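Local atomic coordinates of serine protease pet (Escherichia coli, PDB entry 4OM9), a protein that cleaves proteins as a secreted serine protease, an autotransporter enterotoxin of enteroaggregative Escherichia coli that probably acts on host alpha-fodrin. Residues I794-S799 / S814-L819; K867-N872 / P898-K903; N873-D878 / I892-A897. All blocks are in the same frame, centred on the assembly; numbering follows the deposited sequence.

Interaction 1 (I794-S799 / S814-L819)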
ATOM      1  N   ILE A 794     -37.769 -15.334 -12.321  1.00 76.48           N
ATOM      2  CA  ILE A 794     -36.852 -16.027 -11.414  1.00 73.26           C
ATOM      3  C   ILE A 794     -36.942 -17.550 -11.494  1.00 75.83           C
ATOM      4  O   ILE A 794     -37.868 -18.160 -10.953  1.00 80.75           O
ATOM      5  CB  ILE A 794     -37.097 -15.626  -9.949  1.00 76.73           C
ATOM      6  CG1 ILE A 794     -37.045 -14.117  -9.785  1.00 74.61           C
ATOM      7  CG2 ILE A 794     -36.084 -16.295  -9.030  1.00 74.91           C
ATOM      8  CD1 ILE A 794     -37.427 -13.662  -8.406  1.00 77.56           C
ATOM      9  N   LYS A 795     -35.964 -18.164 -12.144  1.00 73.33           N
ATOM     10  CA  LYS A 795     -35.887 -19.615 -12.183  1.00 74.28           C
ATOM     11  C   LYS A 795     -34.832 -20.128 -11.218  1.00 74.79           C
ATOM     12  O   LYS A 795     -33.730 -20.475 -11.624  1.00 74.09           O
ATOM     13  CB  LYS A 795     -35.585 -20.095 -13.601  1.00 73.30           C
ATOM     14  CG  LYS A 795     -36.422 -19.407 -14.656  1.00 72.50           C
ATOM     15  CD  LYS A 795     -36.534 -20.242 -15.910  1.00 72.24           C
ATOM     16  CE  LYS A 795     -37.388 -19.539 -16.958  1.00 71.49           C
ATOM     17  NZ  LYS A 795     -36.768 -18.245 -17.378  1.00 69.80           N
ATOM     18  N   ALA A 796     -35.176 -20.173  -9.937  1.00 76.11           N
ATOM     19  CA  ALA A 796     -34.272 -20.694  -8.918  1.00 76.83           C
ATOM     20  C   ALA A 796     -34.987 -21.670  -7.985  1.00 85.19           C
ATOM     21  O   ALA A 796     -35.599 -21.252  -7.005  1.00 88.09           O
ATOM     22  CB  ALA A 796     -33.675 -19.555  -8.125  1.00 76.74           C
ATOM     23  N   ALA A 797     -34.890 -22.967  -8.279  1.00 83.59           N
ATOM     24  CA  ALA A 797     -35.685 -23.985  -7.579  1.00 83.42           C
ATOM     25  C   ALA A 797     -35.043 -24.530  -6.295  1.00 86.83           C
ATOM     26  O   ALA A 797     -35.443 -25.585  -5.803  1.00 91.53           O
ATOM     27  CB  ALA A 797     -35.989 -25.142  -8.525  1.00 82.41           C
ATOM     28  N   GLN A 798     -34.048 -23.829  -5.757  1.00 83.26           N
ATOM     29  CA  GLN A 798     -33.447 -24.231  -4.486  1.00 83.68           C
ATOM     30  C   GLN A 798     -33.282 -23.029  -3.571  1.00 82.98           C
ATOM     31  O   GLN A 798     -32.869 -23.159  -2.419  1.00 83.93           O
ATOM     32  CB  GLN A 798     -32.090 -24.902  -4.702  1.00 83.15           C
ATOM     33  CG  GLN A 798     -32.122 -26.169  -5.540  1.00 87.35           C
ATOM     34  CD  GLN A 798     -31.772 -25.914  -6.993  1.00 90.69           C
ATOM     35  OE1 GLN A 798     -32.030 -24.833  -7.525  1.00 92.03           O
ATOM     36  NE2 GLN A 798     -31.169 -26.906  -7.641  1.00 89.71           N
ATOM     37  N   SER A 799     -33.639 -21.861  -4.094  1.00 81.67           N
ATOM     38  CA  SER A 799     -33.251 -20.590  -3.493  1.00 80.96           C
ATOM     39  C   SER A 799     -34.352 -19.928  -2.662  1.00 81.88           C
ATOM     40  O   SER A 799     -35.539 -20.163  -2.883  1.00 82.65           O
ATOM     41  CB  SER A 799     -32.790 -19.635  -4.595  1.00 78.98           C
ATOM     42  OG  SER A 799     -32.027 -20.332  -5.568  1.00 78.25           O
ATOM     43  N   SER A 814     -41.697 -18.353 -13.437  1.00 77.24           N
ATOM     44  CA  SER A 814     -40.711 -18.458 -12.367  1.00 77.24           C
ATOM     45  C   SER A 814     -41.004 -19.654 -11.458  1.00 79.62           C
ATOM     46  O   SER A 814     -42.083 -19.739 -10.870  1.00 85.62           O
ATOM     47  CB  SER A 814     -40.684 -17.166 -11.548  1.00 77.06           C
ATOM     48  OG  SER A 814     -40.986 -16.045 -12.360  1.00 75.99           O
ATOM     49  N   GLU A 815     -40.057 -20.588 -11.360  1.00 81.88           N
ATOM     50  CA  GLU A 815     -40.189 -21.682 -10.397  1.00 87.16           C
ATOM     51  C   GLU A 815     -39.174 -21.511  -9.267  1.00 84.43           C
ATOM     52  O   GLU A 815     -38.032 -21.958  -9.339  1.00 85.49           O
ATOM     53  CB  GLU A 815     -40.052 -23.059 -11.071  1.00 87.81           C
ATOM     54  CG  GLU A 815     -38.815 -23.297 -11.919  1.00 87.86           C
ATOM     55  CD  GLU A 815     -38.796 -24.684 -12.536  1.00 94.45           C
ATOM     56  OE1 GLU A 815     -39.335 -24.851 -13.654  1.00 96.85           O
ATOM     57  OE2 GLU A 815     -38.240 -25.609 -11.903  1.00 99.91           O
ATOM     58  N   LEU A 816     -39.630 -20.842  -8.216  1.00 81.64           N
ATOM     59  CA  LEU A 816     -38.809 -20.489  -7.067  1.00 81.64           C
ATOM     60  C   LEU A 816     -38.998 -21.461  -5.907  1.00 83.67           C
ATOM     61  O   LEU A 816     -40.101 -21.976  -5.693  1.00 85.35           O
ATOM     62  CB  LEU A 816     -39.155 -19.074  -6.619  1.00 81.29           C
ATOM     63  CG  LEU A 816     -38.506 -18.534  -5.357  1.00 81.50           C
ATOM     64  CD1 LEU A 816     -37.017 -18.384  -5.585  1.00 79.96           C
ATOM     65  CD2 LEU A 816     -39.142 -17.216  -5.004  1.00 81.55           C
ATOM     66  N   LYS A 817     -37.934 -21.715  -5.155  1.00 83.65           N
ATOM     67  CA  LYS A 817     -38.040 -22.614  -4.012  1.00 85.60           C
ATOM     68  C   LYS A 817     -38.870 -21.998  -2.881  1.00 88.63           C
ATOM     69  O   LYS A 817     -40.046 -22.313  -2.743  1.00 93.32           O
ATOM     70  CB  LYS A 817     -36.652 -23.003  -3.506  1.00 85.29           C
ATOM     71  CG  LYS A 817     -36.645 -23.772  -2.186  1.00 87.26           C
ATOM     72  CD  LYS A 817     -37.250 -25.143  -2.313  1.00 89.00           C
ATOM     73  CE  LYS A 817     -37.081 -25.898  -1.017  1.00 90.91           C
ATOM     74  NZ  LYS A 817     -35.683 -25.802  -0.530  1.00 90.18           N
ATOM     75  N   LYS A 818     -38.272 -21.109  -2.092  1.00 92.72           N
ATOM     76  CA  LYS A 818     -38.946 -20.577  -0.912  1.00 93.27           C
ATOM     77  C   LYS A 818     -39.207 -19.078  -1.010  1.00 94.98           C
ATOM     78  O   LYS A 818     -38.516 -18.365  -1.735  1.00 94.54           O
ATOM     79  CB  LYS A 818     -38.126 -20.893   0.336  1.00 94.36           C
ATOM     80  CG  LYS A 818     -38.119 -22.374   0.678  1.00100.43           C
ATOM     81  CD  LYS A 818     -37.116 -22.722   1.768  1.00100.56           C
ATOM     82  CE  LYS A 818     -37.242 -24.188   2.172  1.00100.95           C
ATOM     83  NZ  LYS A 818     -36.124 -24.639   3.043  1.00105.39           N
ATOM     84  N   LEU A 819     -40.205 -18.604  -0.270  1.00 88.08           N
ATOM     85  CA  LEU A 819     -40.641 -17.215  -0.378  1.00 87.53           C
ATOM     86  C   LEU A 819     -41.264 -16.702   0.922  1.00 93.00           C
ATOM     87  O   LEU A 819     -42.158 -17.329   1.484  1.00 99.83           O
ATOM     88  CB  LEU A 819     -41.638 -17.069  -1.536  1.00 87.33           C
ATOM     89  CG  LEU A 819     -41.919 -15.717  -2.205  1.00 88.45           C
ATOM     90  CD1 LEU A 819     -42.815 -15.909  -3.425  1.00 86.10           C
ATOM     91  CD2 LEU A 819     -42.539 -14.689  -1.261  1.00 91.41           C
TER

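Interaction 2 (K867-N872 / P898-K903)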
ATOM      1  N   LYS A 867     -47.414 -25.397   0.858  1.00142.66           N
ATOM      2  CA  LYS A 867     -48.195 -24.721   1.898  1.00154.29           C
ATOM      3  C   LYS A 867     -47.413 -23.854   2.889  1.00149.02           C
ATOM      4  O   LYS A 867     -46.365 -23.301   2.562  1.00144.85           O
ATOM      5  CB  LYS A 867     -49.007 -25.761   2.681  1.00158.11           C
ATOM      6  CG  LYS A 867     -50.267 -26.246   1.967  1.00156.60           C
ATOM      7  CD  LYS A 867     -49.963 -27.180   0.807  1.00154.18           C
ATOM      8  CE  LYS A 867     -49.393 -28.506   1.288  1.00155.43           C
ATOM      9  NZ  LYS A 867     -50.401 -29.306   2.036  1.00155.64           N
ATOM     10  N   LEU A 868     -47.960 -23.755   4.100  1.00165.92           N
ATOM     11  CA  LEU A 868     -47.515 -22.824   5.136  1.00167.59           C
ATOM     12  C   LEU A 868     -47.562 -21.381   4.645  1.00163.92           C
ATOM     13  O   LEU A 868     -46.640 -20.912   3.984  1.00164.21           O
ATOM     14  CB  LEU A 868     -46.104 -23.164   5.627  1.00169.43           C
ATOM     15  CG  LEU A 868     -45.573 -22.211   6.705  1.00164.96           C
ATOM     16  CD1 LEU A 868     -46.539 -22.129   7.879  1.00162.72           C
ATOM     17  CD2 LEU A 868     -44.192 -22.629   7.176  1.00166.34           C
ATOM     18  N   GLU A 869     -48.649 -20.687   4.971  1.00117.39           N
ATOM     19  CA  GLU A 869     -48.829 -19.295   4.568  1.00114.98           C
ATOM     20  C   GLU A 869     -48.931 -18.384   5.790  1.00115.97           C
ATOM     21  O   GLU A 869     -48.621 -18.806   6.904  1.00118.21           O
ATOM     22  CB  GLU A 869     -50.066 -19.152   3.679  1.00113.88           C
ATOM     23  CG  GLU A 869     -49.891 -19.669   2.254  1.00113.95           C
ATOM     24  CD  GLU A 869     -49.731 -21.178   2.173  1.00113.60           C
ATOM     25  OE1 GLU A 869     -49.308 -21.675   1.114  1.00112.39           O
ATOM     26  OE2 GLU A 869     -50.033 -21.872   3.163  1.00116.86           O
ATOM     27  N   GLY A 870     -49.363 -17.140   5.584  1.00114.41           N
ATOM     28  CA  GLY A 870     -49.340 -16.145   6.645  1.00115.01           C
ATOM     29  C   GLY A 870     -50.621 -15.361   6.871  1.00115.06           C
ATOM     30  O   GLY A 870     -51.663 -15.678   6.302  1.00115.00           O
ATOM     31  N   ALA A 871     -50.535 -14.328   7.709  1.00122.29           N
ATOM     32  CA  ALA A 871     -51.700 -13.531   8.100  1.00124.13           C
ATOM     33  C   ALA A 871     -51.947 -12.346   7.156  1.00123.03           C
ATOM     34  O   ALA A 871     -51.012 -11.824   6.548  1.00119.53           O
ATOM     35  CB  ALA A 871     -51.536 -13.037   9.535  1.00119.61           C
ATOM     36  N   ASN A 872     -53.222 -11.966   7.037  1.00124.93           N
ATOM     37  CA  ASN A 872     -53.714 -10.869   6.185  1.00123.08           C
ATOM     38  C   ASN A 872     -53.731 -11.182   4.686  1.00123.85           C
ATOM     39  O   ASN A 872     -54.692 -11.765   4.187  1.00128.56           O
ATOM     40  CB  ASN A 872     -52.911  -9.586   6.424  1.00122.94           C
ATOM     41  CG  ASN A 872     -53.740  -8.494   7.068  1.00127.94           C
ATOM     42  OD1 ASN A 872     -54.444  -7.751   6.385  1.00132.71           O
ATOM     43  ND2 ASN A 872     -53.661  -8.390   8.390  1.00124.34           N
ATOM     44  N   PRO A 898     -52.356 -28.023  -1.670  1.00154.59           N
ATOM     45  CA  PRO A 898     -53.106 -29.200  -1.206  1.00154.97           C
ATOM     46  C   PRO A 898     -53.423 -29.203   0.291  1.00153.59           C
ATOM     47  O   PRO A 898     -52.540 -28.950   1.110  1.00154.42           O
ATOM     48  CB  PRO A 898     -52.176 -30.371  -1.560  1.00157.98           C
ATOM     49  CG  PRO A 898     -50.826 -29.760  -1.745  1.00155.23           C
ATOM     50  CD  PRO A 898     -51.085 -28.403  -2.307  1.00153.78           C
ATOM     51  N   GLU A 899     -54.682 -29.489   0.625  1.00112.60           N
ATOM     52  CA  GLU A 899     -55.174 -29.570   2.007  1.00116.84           C
ATOM     53  C   GLU A 899     -55.018 -28.256   2.779  1.00114.09           C
ATOM     54  O   GLU A 899     -55.976 -27.771   3.384  1.00109.31           O
ATOM     55  CB  GLU A 899     -54.476 -30.709   2.758  1.00118.51           C
ATOM     56  CG  GLU A 899     -54.647 -30.661   4.271  1.00117.44           C
ATOM     57  CD  GLU A 899     -53.402 -30.159   4.978  1.00115.21           C
ATOM     58  OE1 GLU A 899     -52.301 -30.283   4.400  1.00115.70           O
ATOM     59  OE2 GLU A 899     -53.522 -29.637   6.105  1.00113.20           O
ATOM     60  N   ASN A 900     -53.804 -27.711   2.764  1.00151.24           N
ATOM     61  CA  ASN A 900     -53.477 -26.406   3.336  1.00147.46           C
ATOM     62  C   ASN A 900     -53.584 -26.346   4.856  1.00149.95           C
ATOM     63  O   ASN A 900     -54.436 -26.994   5.464  1.00148.60           O
ATOM     64  CB  ASN A 900     -54.356 -25.316   2.719  1.00144.15           C
ATOM     65  CG  ASN A 900     -53.709 -23.949   2.783  1.00146.10           C
ATOM     66  OD1 ASN A 900     -52.487 -23.835   2.858  1.00149.05           O
ATOM     67  ND2 ASN A 900     -54.527 -22.903   2.755  1.00144.88           N
ATOM     68  N   THR A 901     -52.696 -25.561   5.459  1.00162.10           N
ATOM     69  CA  THR A 901     -52.703 -25.343   6.898  1.00159.61           C
ATOM     70  C   THR A 901     -54.014 -24.693   7.309  1.00155.36           C
ATOM     71  O   THR A 901     -54.703 -25.170   8.210  1.00156.55           O
ATOM     72  CB  THR A 901     -51.527 -24.454   7.345  1.00159.99           C
ATOM     73  OG1 THR A 901     -50.336 -24.845   6.653  1.00158.37           O
ATOM     74  CG2 THR A 901     -51.306 -24.573   8.844  1.00159.16           C
ATOM     75  N   SER A 902     -54.357 -23.602   6.633  1.00124.85           N
ATOM     76  CA  SER A 902     -55.625 -22.927   6.868  1.00121.75           C
ATOM     77  C   SER A 902     -56.219 -22.402   5.570  1.00119.29           C
ATOM     78  O   SER A 902     -56.054 -23.001   4.506  1.00113.32           O
ATOM     79  CB  SER A 902     -55.455 -21.780   7.863  1.00118.51           C
ATOM     80  OG  SER A 902     -55.066 -22.268   9.133  1.00116.35           O
ATOM     81  N   LYS A 903     -56.913 -21.275   5.671  1.00145.21           N
ATOM     82  CA  LYS A 903     -57.655 -20.724   4.548  1.00142.45           C
ATOM     83  C   LYS A 903     -57.642 -19.206   4.609  1.00141.96           C
ATOM     84  O   LYS A 903     -57.519 -18.531   3.590  1.00137.69           O
ATOM     85  CB  LYS A 903     -59.091 -21.236   4.558  1.00143.28           C
ATOM     86  CG  LYS A 903     -59.927 -20.775   3.383  1.00138.28           C
ATOM     87  CD  LYS A 903     -59.899 -21.797   2.261  1.00139.10           C
ATOM     88  CE  LYS A 903     -60.507 -23.127   2.701  1.00139.58           C
ATOM     89  NZ  LYS A 903     -60.413 -24.168   1.638  1.00134.93           N
TER

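Interaction 3 (N873-D878 / I892-A897)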
ATOM      1  N   ASN A 873     -52.682 -10.769   3.978  1.00133.02           N
ATOM      2  CA  ASN A 873     -52.545 -10.976   2.531  1.00130.57           C
ATOM      3  C   ASN A 873     -53.650 -10.339   1.688  1.00131.22           C
ATOM      4  O   ASN A 873     -54.552  -9.688   2.214  1.00136.38           O
ATOM      5  CB  ASN A 873     -52.469 -12.470   2.204  1.00130.83           C
ATOM      6  CG  ASN A 873     -51.287 -13.151   2.864  1.00129.70           C
ATOM      7  OD1 ASN A 873     -50.443 -12.500   3.474  1.00129.92           O
ATOM      8  ND2 ASN A 873     -51.219 -14.469   2.739  1.00132.24           N
ATOM      9  N   LEU A 874     -53.561 -10.538   0.374  1.00105.22           N
ATOM     10  CA  LEU A 874     -54.501  -9.945  -0.579  1.00108.25           C
ATOM     11  C   LEU A 874     -54.398 -10.568  -1.969  1.00104.60           C
ATOM     12  O   LEU A 874     -53.645 -10.083  -2.808  1.00 99.99           O
ATOM     13  CB  LEU A 874     -54.269  -8.436  -0.698  1.00103.59           C
ATOM     14  CG  LEU A 874     -55.289  -7.531  -0.009  1.00108.65           C
ATOM     15  CD1 LEU A 874     -55.268  -6.140  -0.628  1.00107.01           C
ATOM     16  CD2 LEU A 874     -56.686  -8.146  -0.063  1.00110.14           C
ATOM     17  N   LEU A 875     -55.163 -11.626  -2.219  1.00135.35           N
ATOM     18  CA  LEU A 875     -55.138 -12.275  -3.527  1.00133.90           C
ATOM     19  C   LEU A 875     -56.146 -11.630  -4.473  1.00129.04           C
ATOM     20  O   LEU A 875     -57.268 -12.110  -4.622  1.00128.95           O
ATOM     21  CB  LEU A 875     -55.420 -13.775  -3.391  1.00136.76           C
ATOM     22  CG  LEU A 875     -55.023 -14.689  -4.557  1.00137.37           C
ATOM     23  CD1 LEU A 875     -54.411 -15.984  -4.039  1.00138.40           C
ATOM     24  CD2 LEU A 875     -56.217 -14.993  -5.450  1.00134.92           C
ATOM     25  N   LEU A 876     -55.684 -10.739  -5.388  1.00132.13           N
ATOM     26  CA  LEU A 876     -56.457  -9.986  -6.485  1.00132.89           C
ATOM     27  C   LEU A 876     -56.475 -10.355  -8.073  1.00136.53           C
ATOM     28  O   LEU A 876     -56.318 -11.513  -8.366  1.00134.73           O
ATOM     29  CB  LEU A 876     -56.110  -8.514  -6.362  1.00128.58           C
ATOM     30  CG  LEU A 876     -56.464  -7.858  -5.043  1.00133.42           C
ATOM     31  CD1 LEU A 876     -57.839  -8.312  -4.630  1.00143.08           C
ATOM     32  CD2 LEU A 876     -55.462  -8.169  -3.953  1.00140.60           C
ATOM     33  N   VAL A 877     -56.677  -9.405  -9.052  1.00116.78           N
ATOM     34  CA  VAL A 877     -56.877  -9.684 -10.557  1.00113.56           C
ATOM     35  C   VAL A 877     -57.072  -8.591 -11.711  1.00108.78           C
ATOM     36  O   VAL A 877     -57.562  -7.538 -11.390  1.00112.79           O
ATOM     37  CB  VAL A 877     -58.226 -10.383 -10.769  1.00121.45           C
ATOM     38  CG1 VAL A 877     -58.270 -11.793 -10.210  1.00120.54           C
ATOM     39  CG2 VAL A 877     -59.360  -9.498 -10.272  1.00121.80           C
ATOM     40  N   ASP A 878     -56.824  -8.867 -13.028  1.00 89.74           N
ATOM     41  CA  ASP A 878     -57.375  -8.044 -14.204  1.00 92.29           C
ATOM     42  C   ASP A 878     -57.145  -8.262 -15.795  1.00 94.45           C
ATOM     43  O   ASP A 878     -56.315  -9.044 -16.204  1.00 91.38           O
ATOM     44  CB  ASP A 878     -57.393  -6.559 -13.904  1.00 96.17           C
ATOM     45  CG  ASP A 878     -58.817  -6.001 -13.816  1.00 92.95           C
ATOM     46  OD1 ASP A 878     -59.480  -6.174 -12.777  1.00 92.90           O
ATOM     47  OD2 ASP A 878     -59.278  -5.379 -14.788  1.00 94.07           O
ATOM     48  N   ILE A 892     -61.680 -20.809 -13.393  1.00 95.64           N
ATOM     49  CA  ILE A 892     -60.234 -20.758 -13.614  1.00 99.81           C
ATOM     50  C   ILE A 892     -59.482 -20.520 -12.301  1.00 95.66           C
ATOM     51  O   ILE A 892     -59.608 -19.466 -11.679  1.00 95.50           O
ATOM     52  CB  ILE A 892     -59.861 -19.667 -14.628  1.00 99.34           C
ATOM     53  CG1 ILE A 892     -60.959 -18.607 -14.693  1.00100.75           C
ATOM     54  CG2 ILE A 892     -59.659 -20.272 -16.012  1.00 96.97           C
ATOM     55  CD1 ILE A 892     -60.587 -17.393 -15.521  1.00104.04           C
ATOM     56  N   ASP A 893     -58.710 -21.520 -11.888  1.00104.50           N
ATOM     57  CA  ASP A 893     -58.066 -21.518 -10.580  1.00109.72           C
ATOM     58  C   ASP A 893     -56.939 -20.499 -10.486  1.00114.15           C
ATOM     59  O   ASP A 893     -56.442 -20.008 -11.500  1.00113.85           O
ATOM     60  CB  ASP A 893     -57.536 -22.913 -10.262  1.00111.29           C
ATOM     61  CG  ASP A 893     -58.636 -23.946 -10.210  1.00111.27           C
ATOM     62  OD1 ASP A 893     -59.777 -23.567  -9.870  1.00108.89           O
ATOM     63  OD2 ASP A 893     -58.366 -25.130 -10.505  1.00109.02           O
ATOM     64  N   LEU A 894     -56.524 -20.190  -9.261  1.00115.93           N
ATOM     65  CA  LEU A 894     -55.488 -19.188  -9.066  1.00113.49           C
ATOM     66  C   LEU A 894     -54.343 -19.671  -8.170  1.00110.48           C
ATOM     67  O   LEU A 894     -53.263 -19.084  -8.185  1.00112.19           O
ATOM     68  CB  LEU A 894     -56.101 -17.901  -8.501  1.00115.28           C
ATOM     69  CG  LEU A 894     -57.064 -17.141  -9.425  1.00108.85           C
ATOM     70  CD1 LEU A 894     -57.437 -15.794  -8.823  1.00106.98           C
ATOM     71  CD2 LEU A 894     -56.478 -16.948 -10.817  1.00107.72           C
ATOM     72  N   VAL A 895     -54.571 -20.726  -7.389  1.00107.35           N
ATOM     73  CA  VAL A 895     -53.473 -21.378  -6.665  1.00110.41           C
ATOM     74  C   VAL A 895     -53.634 -22.899  -6.666  1.00105.79           C
ATOM     75  O   VAL A 895     -54.558 -23.430  -7.288  1.00100.81           O
ATOM     76  CB  VAL A 895     -53.351 -20.906  -5.190  1.00110.06           C
ATOM     77  CG1 VAL A 895     -53.335 -19.378  -5.079  1.00106.58           C
ATOM     78  CG2 VAL A 895     -54.451 -21.494  -4.360  1.00108.30           C
ATOM     79  N   LYS A 896     -52.728 -23.587  -5.971  1.00104.60           N
ATOM     80  CA  LYS A 896     -52.743 -25.048  -5.884  1.00110.18           C
ATOM     81  C   LYS A 896     -52.017 -25.577  -4.644  1.00110.11           C
ATOM     82  O   LYS A 896     -51.046 -26.325  -4.762  1.00106.25           O
ATOM     83  CB  LYS A 896     -52.115 -25.669  -7.139  1.00107.38           C
ATOM     84  CG  LYS A 896     -53.106 -26.062  -8.233  1.00104.84           C
ATOM     85  CD  LYS A 896     -52.473 -27.051  -9.200  1.00103.53           C
ATOM     86  CE  LYS A 896     -53.430 -27.461 -10.308  1.00101.62           C
ATOM     87  NZ  LYS A 896     -53.666 -26.366 -11.289  1.00100.41           N
ATOM     88  N   ALA A 897     -52.495 -25.198  -3.461  1.00132.63           N
ATOM     89  CA  ALA A 897     -51.917 -25.673  -2.204  1.00132.68           C
ATOM     90  C   ALA A 897     -52.788 -26.754  -1.565  1.00133.83           C
ATOM     91  O   ALA A 897     -53.829 -26.450  -0.982  1.00131.53           O
ATOM     92  CB  ALA A 897     -51.723 -24.516  -1.242  1.00127.44           C
TER

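Interaction 1 (I794-S799 / S814-L819)
Successive coils of the passenger's parallel beta-helix meet where Ile794-Ser799 runs beside Ser814-Leu819, Ile794 facing Ser814 and Ala797 facing Lys817 in parallel register. Backbone bonds join the two coils chiefly at their later residues. Lys817 N donates to Ala796 O at 3.0 Å, with a bent N-H...O angle of 139°, whereas Lys818 N reaches Ser799 O at 3.0 Å almost straight, at 176°. Ala796 O is also approached by the CA-H of Leu816, the carbon lying 3.3 Å from the oxygen, so this carbonyl receives a bent N-H bond and a CA-H contact. At the other end Ile794 N makes only a weak bond to Ser814 OG, 3.3 Å away; the stronger partner of that hydroxyl is Gly812 O. Leu816 holds CG anti to its backbone N (chi1 175°), which brings CD1 alongside Ile794 CG2 at 4.1 Å, the two side chains pointing the same way, with Ala796 CB at 4.4 Å. Leu816 CD1 also lies against Ala796 O, at 3.5 Å, and Ser799 O. Lys817 lays CB 3.1 Å from Ser799 O before its bent chain leads its amine away. Strand 794-796 in turn bonds through Lys795 to Ile753 and Ser755 of strand 747-755. The contact therefore combines main-chain bonding between stacked coils with a small aliphatic contact of Leu816 with Ile794 and Ala796, while the charged ends of Lys795 and Lys817 stay outside it.

Interaction 2 (K867-N872 / P898-K903)
Lys867 reaches across to Pro898, Glu899 and Asn900, and its side chain carries most of the contact between Lys867-Asn872 and Pro898-Lys903. Its CB starts toward the second segment, near the amide of Asn900, and CG packs 3.5 Å from Asn900 CA. Turns at chi2, chi3 and chi4, all near +70°, then coil the chain against the proline instead of letting it extend. CD and CE both pass close to Pro898 O, CD at 3.1 Å and CE at 3.2 Å, and both also touch the ring, CD lying 3.5 Å from Pro898 CD and CE 3.6 Å from Pro898 CG, so the aliphatic part crosses the proline ring at a slant. At the tip, NZ forms a salt bridge with Glu899 OE1 at 3.2 Å, the two side chains meeting at about a right angle. NZ also approaches Pro898 O, but at 2.4 Å that bond is too short to be trusted in detail. Beside the lysine, Glu869 OE2 faces Asn900 OD1; both are acceptors as modelled, no bond is assigned, and the placing of this amide is uncertain. Glu869 also packs on Val864 and Val905, and Asn900 on Ser931. With neither segment in a regular strand, the arrangement is that of two irregular loops meeting at the surface near the C-terminal end of an autotransporter beta-helix, joined by a lysine that is aliphatic along its length and ionic at its tip.

Interaction 3 (N873-D878 / I892-A897)
Leu875 and Leu894 point at each other from two backbones whose CA atoms at this pair are still 8.9 Å apart, and their side chains, with those of Val877 and Val895, meet in the interval. Leu875 enters as a fork. Its CG is anti to the backbone N (chi1 -162°), and its two methyls part toward different neighbours: CD2 meets Leu894 CD1 at 3.7 Å, the two side chains slanted across each other, while CD1 meets Val895 CG1, also at 3.7 Å. Because chi2 of Leu875, at 139°, is far from a staggered value, the exact placing of CD1 and CD2 is less certain than their general direction. As modelled, the fork straddles the step between two consecutive residues of Ile892-Ala897. In the reverse direction, Leu894 CD1 sits over a shallow notch between Leu875 and Val877, with Val877 CG1 4.3 Å away and Leu876 O at the base, 4.4 Å away. The CB of Leu876 points away. The two segments run in opposite directions with no hydrogen bond between them, consistent with walls facing each other across the interior of the beta-helix rather than neighbouring strands. Each wall finds its backbone bonds elsewhere: Asp878 with Met852 and Thr854, Ala897 with Ser931. Val895, with CG1 beside its backbone N (chi1 -50°), directs that methyl at the fork, and its side chain also touches Trp933.

All three contacts lie toward the C-terminal end of the passenger, on the same side of the chain's centre. Interaction 1 joins neighbouring coils and is partly buried, relying on main-chain hydrogen bonds; interaction 3 is buried and purely apolar, bringing together what are probably facing walls; interaction 2 is a surface contact in which charge and aliphatic packing share one lysine. Interactions 2 and 3 involve consecutive parts of the same two chain passages, with 873-878 and 892-897 lying between 867-872 and 898-903 in sequence, and they touch where Lys867 CD packs 3.7 Å from Ala897 C. Interaction 1 is separate, its centre about 19 Å from each of the other two.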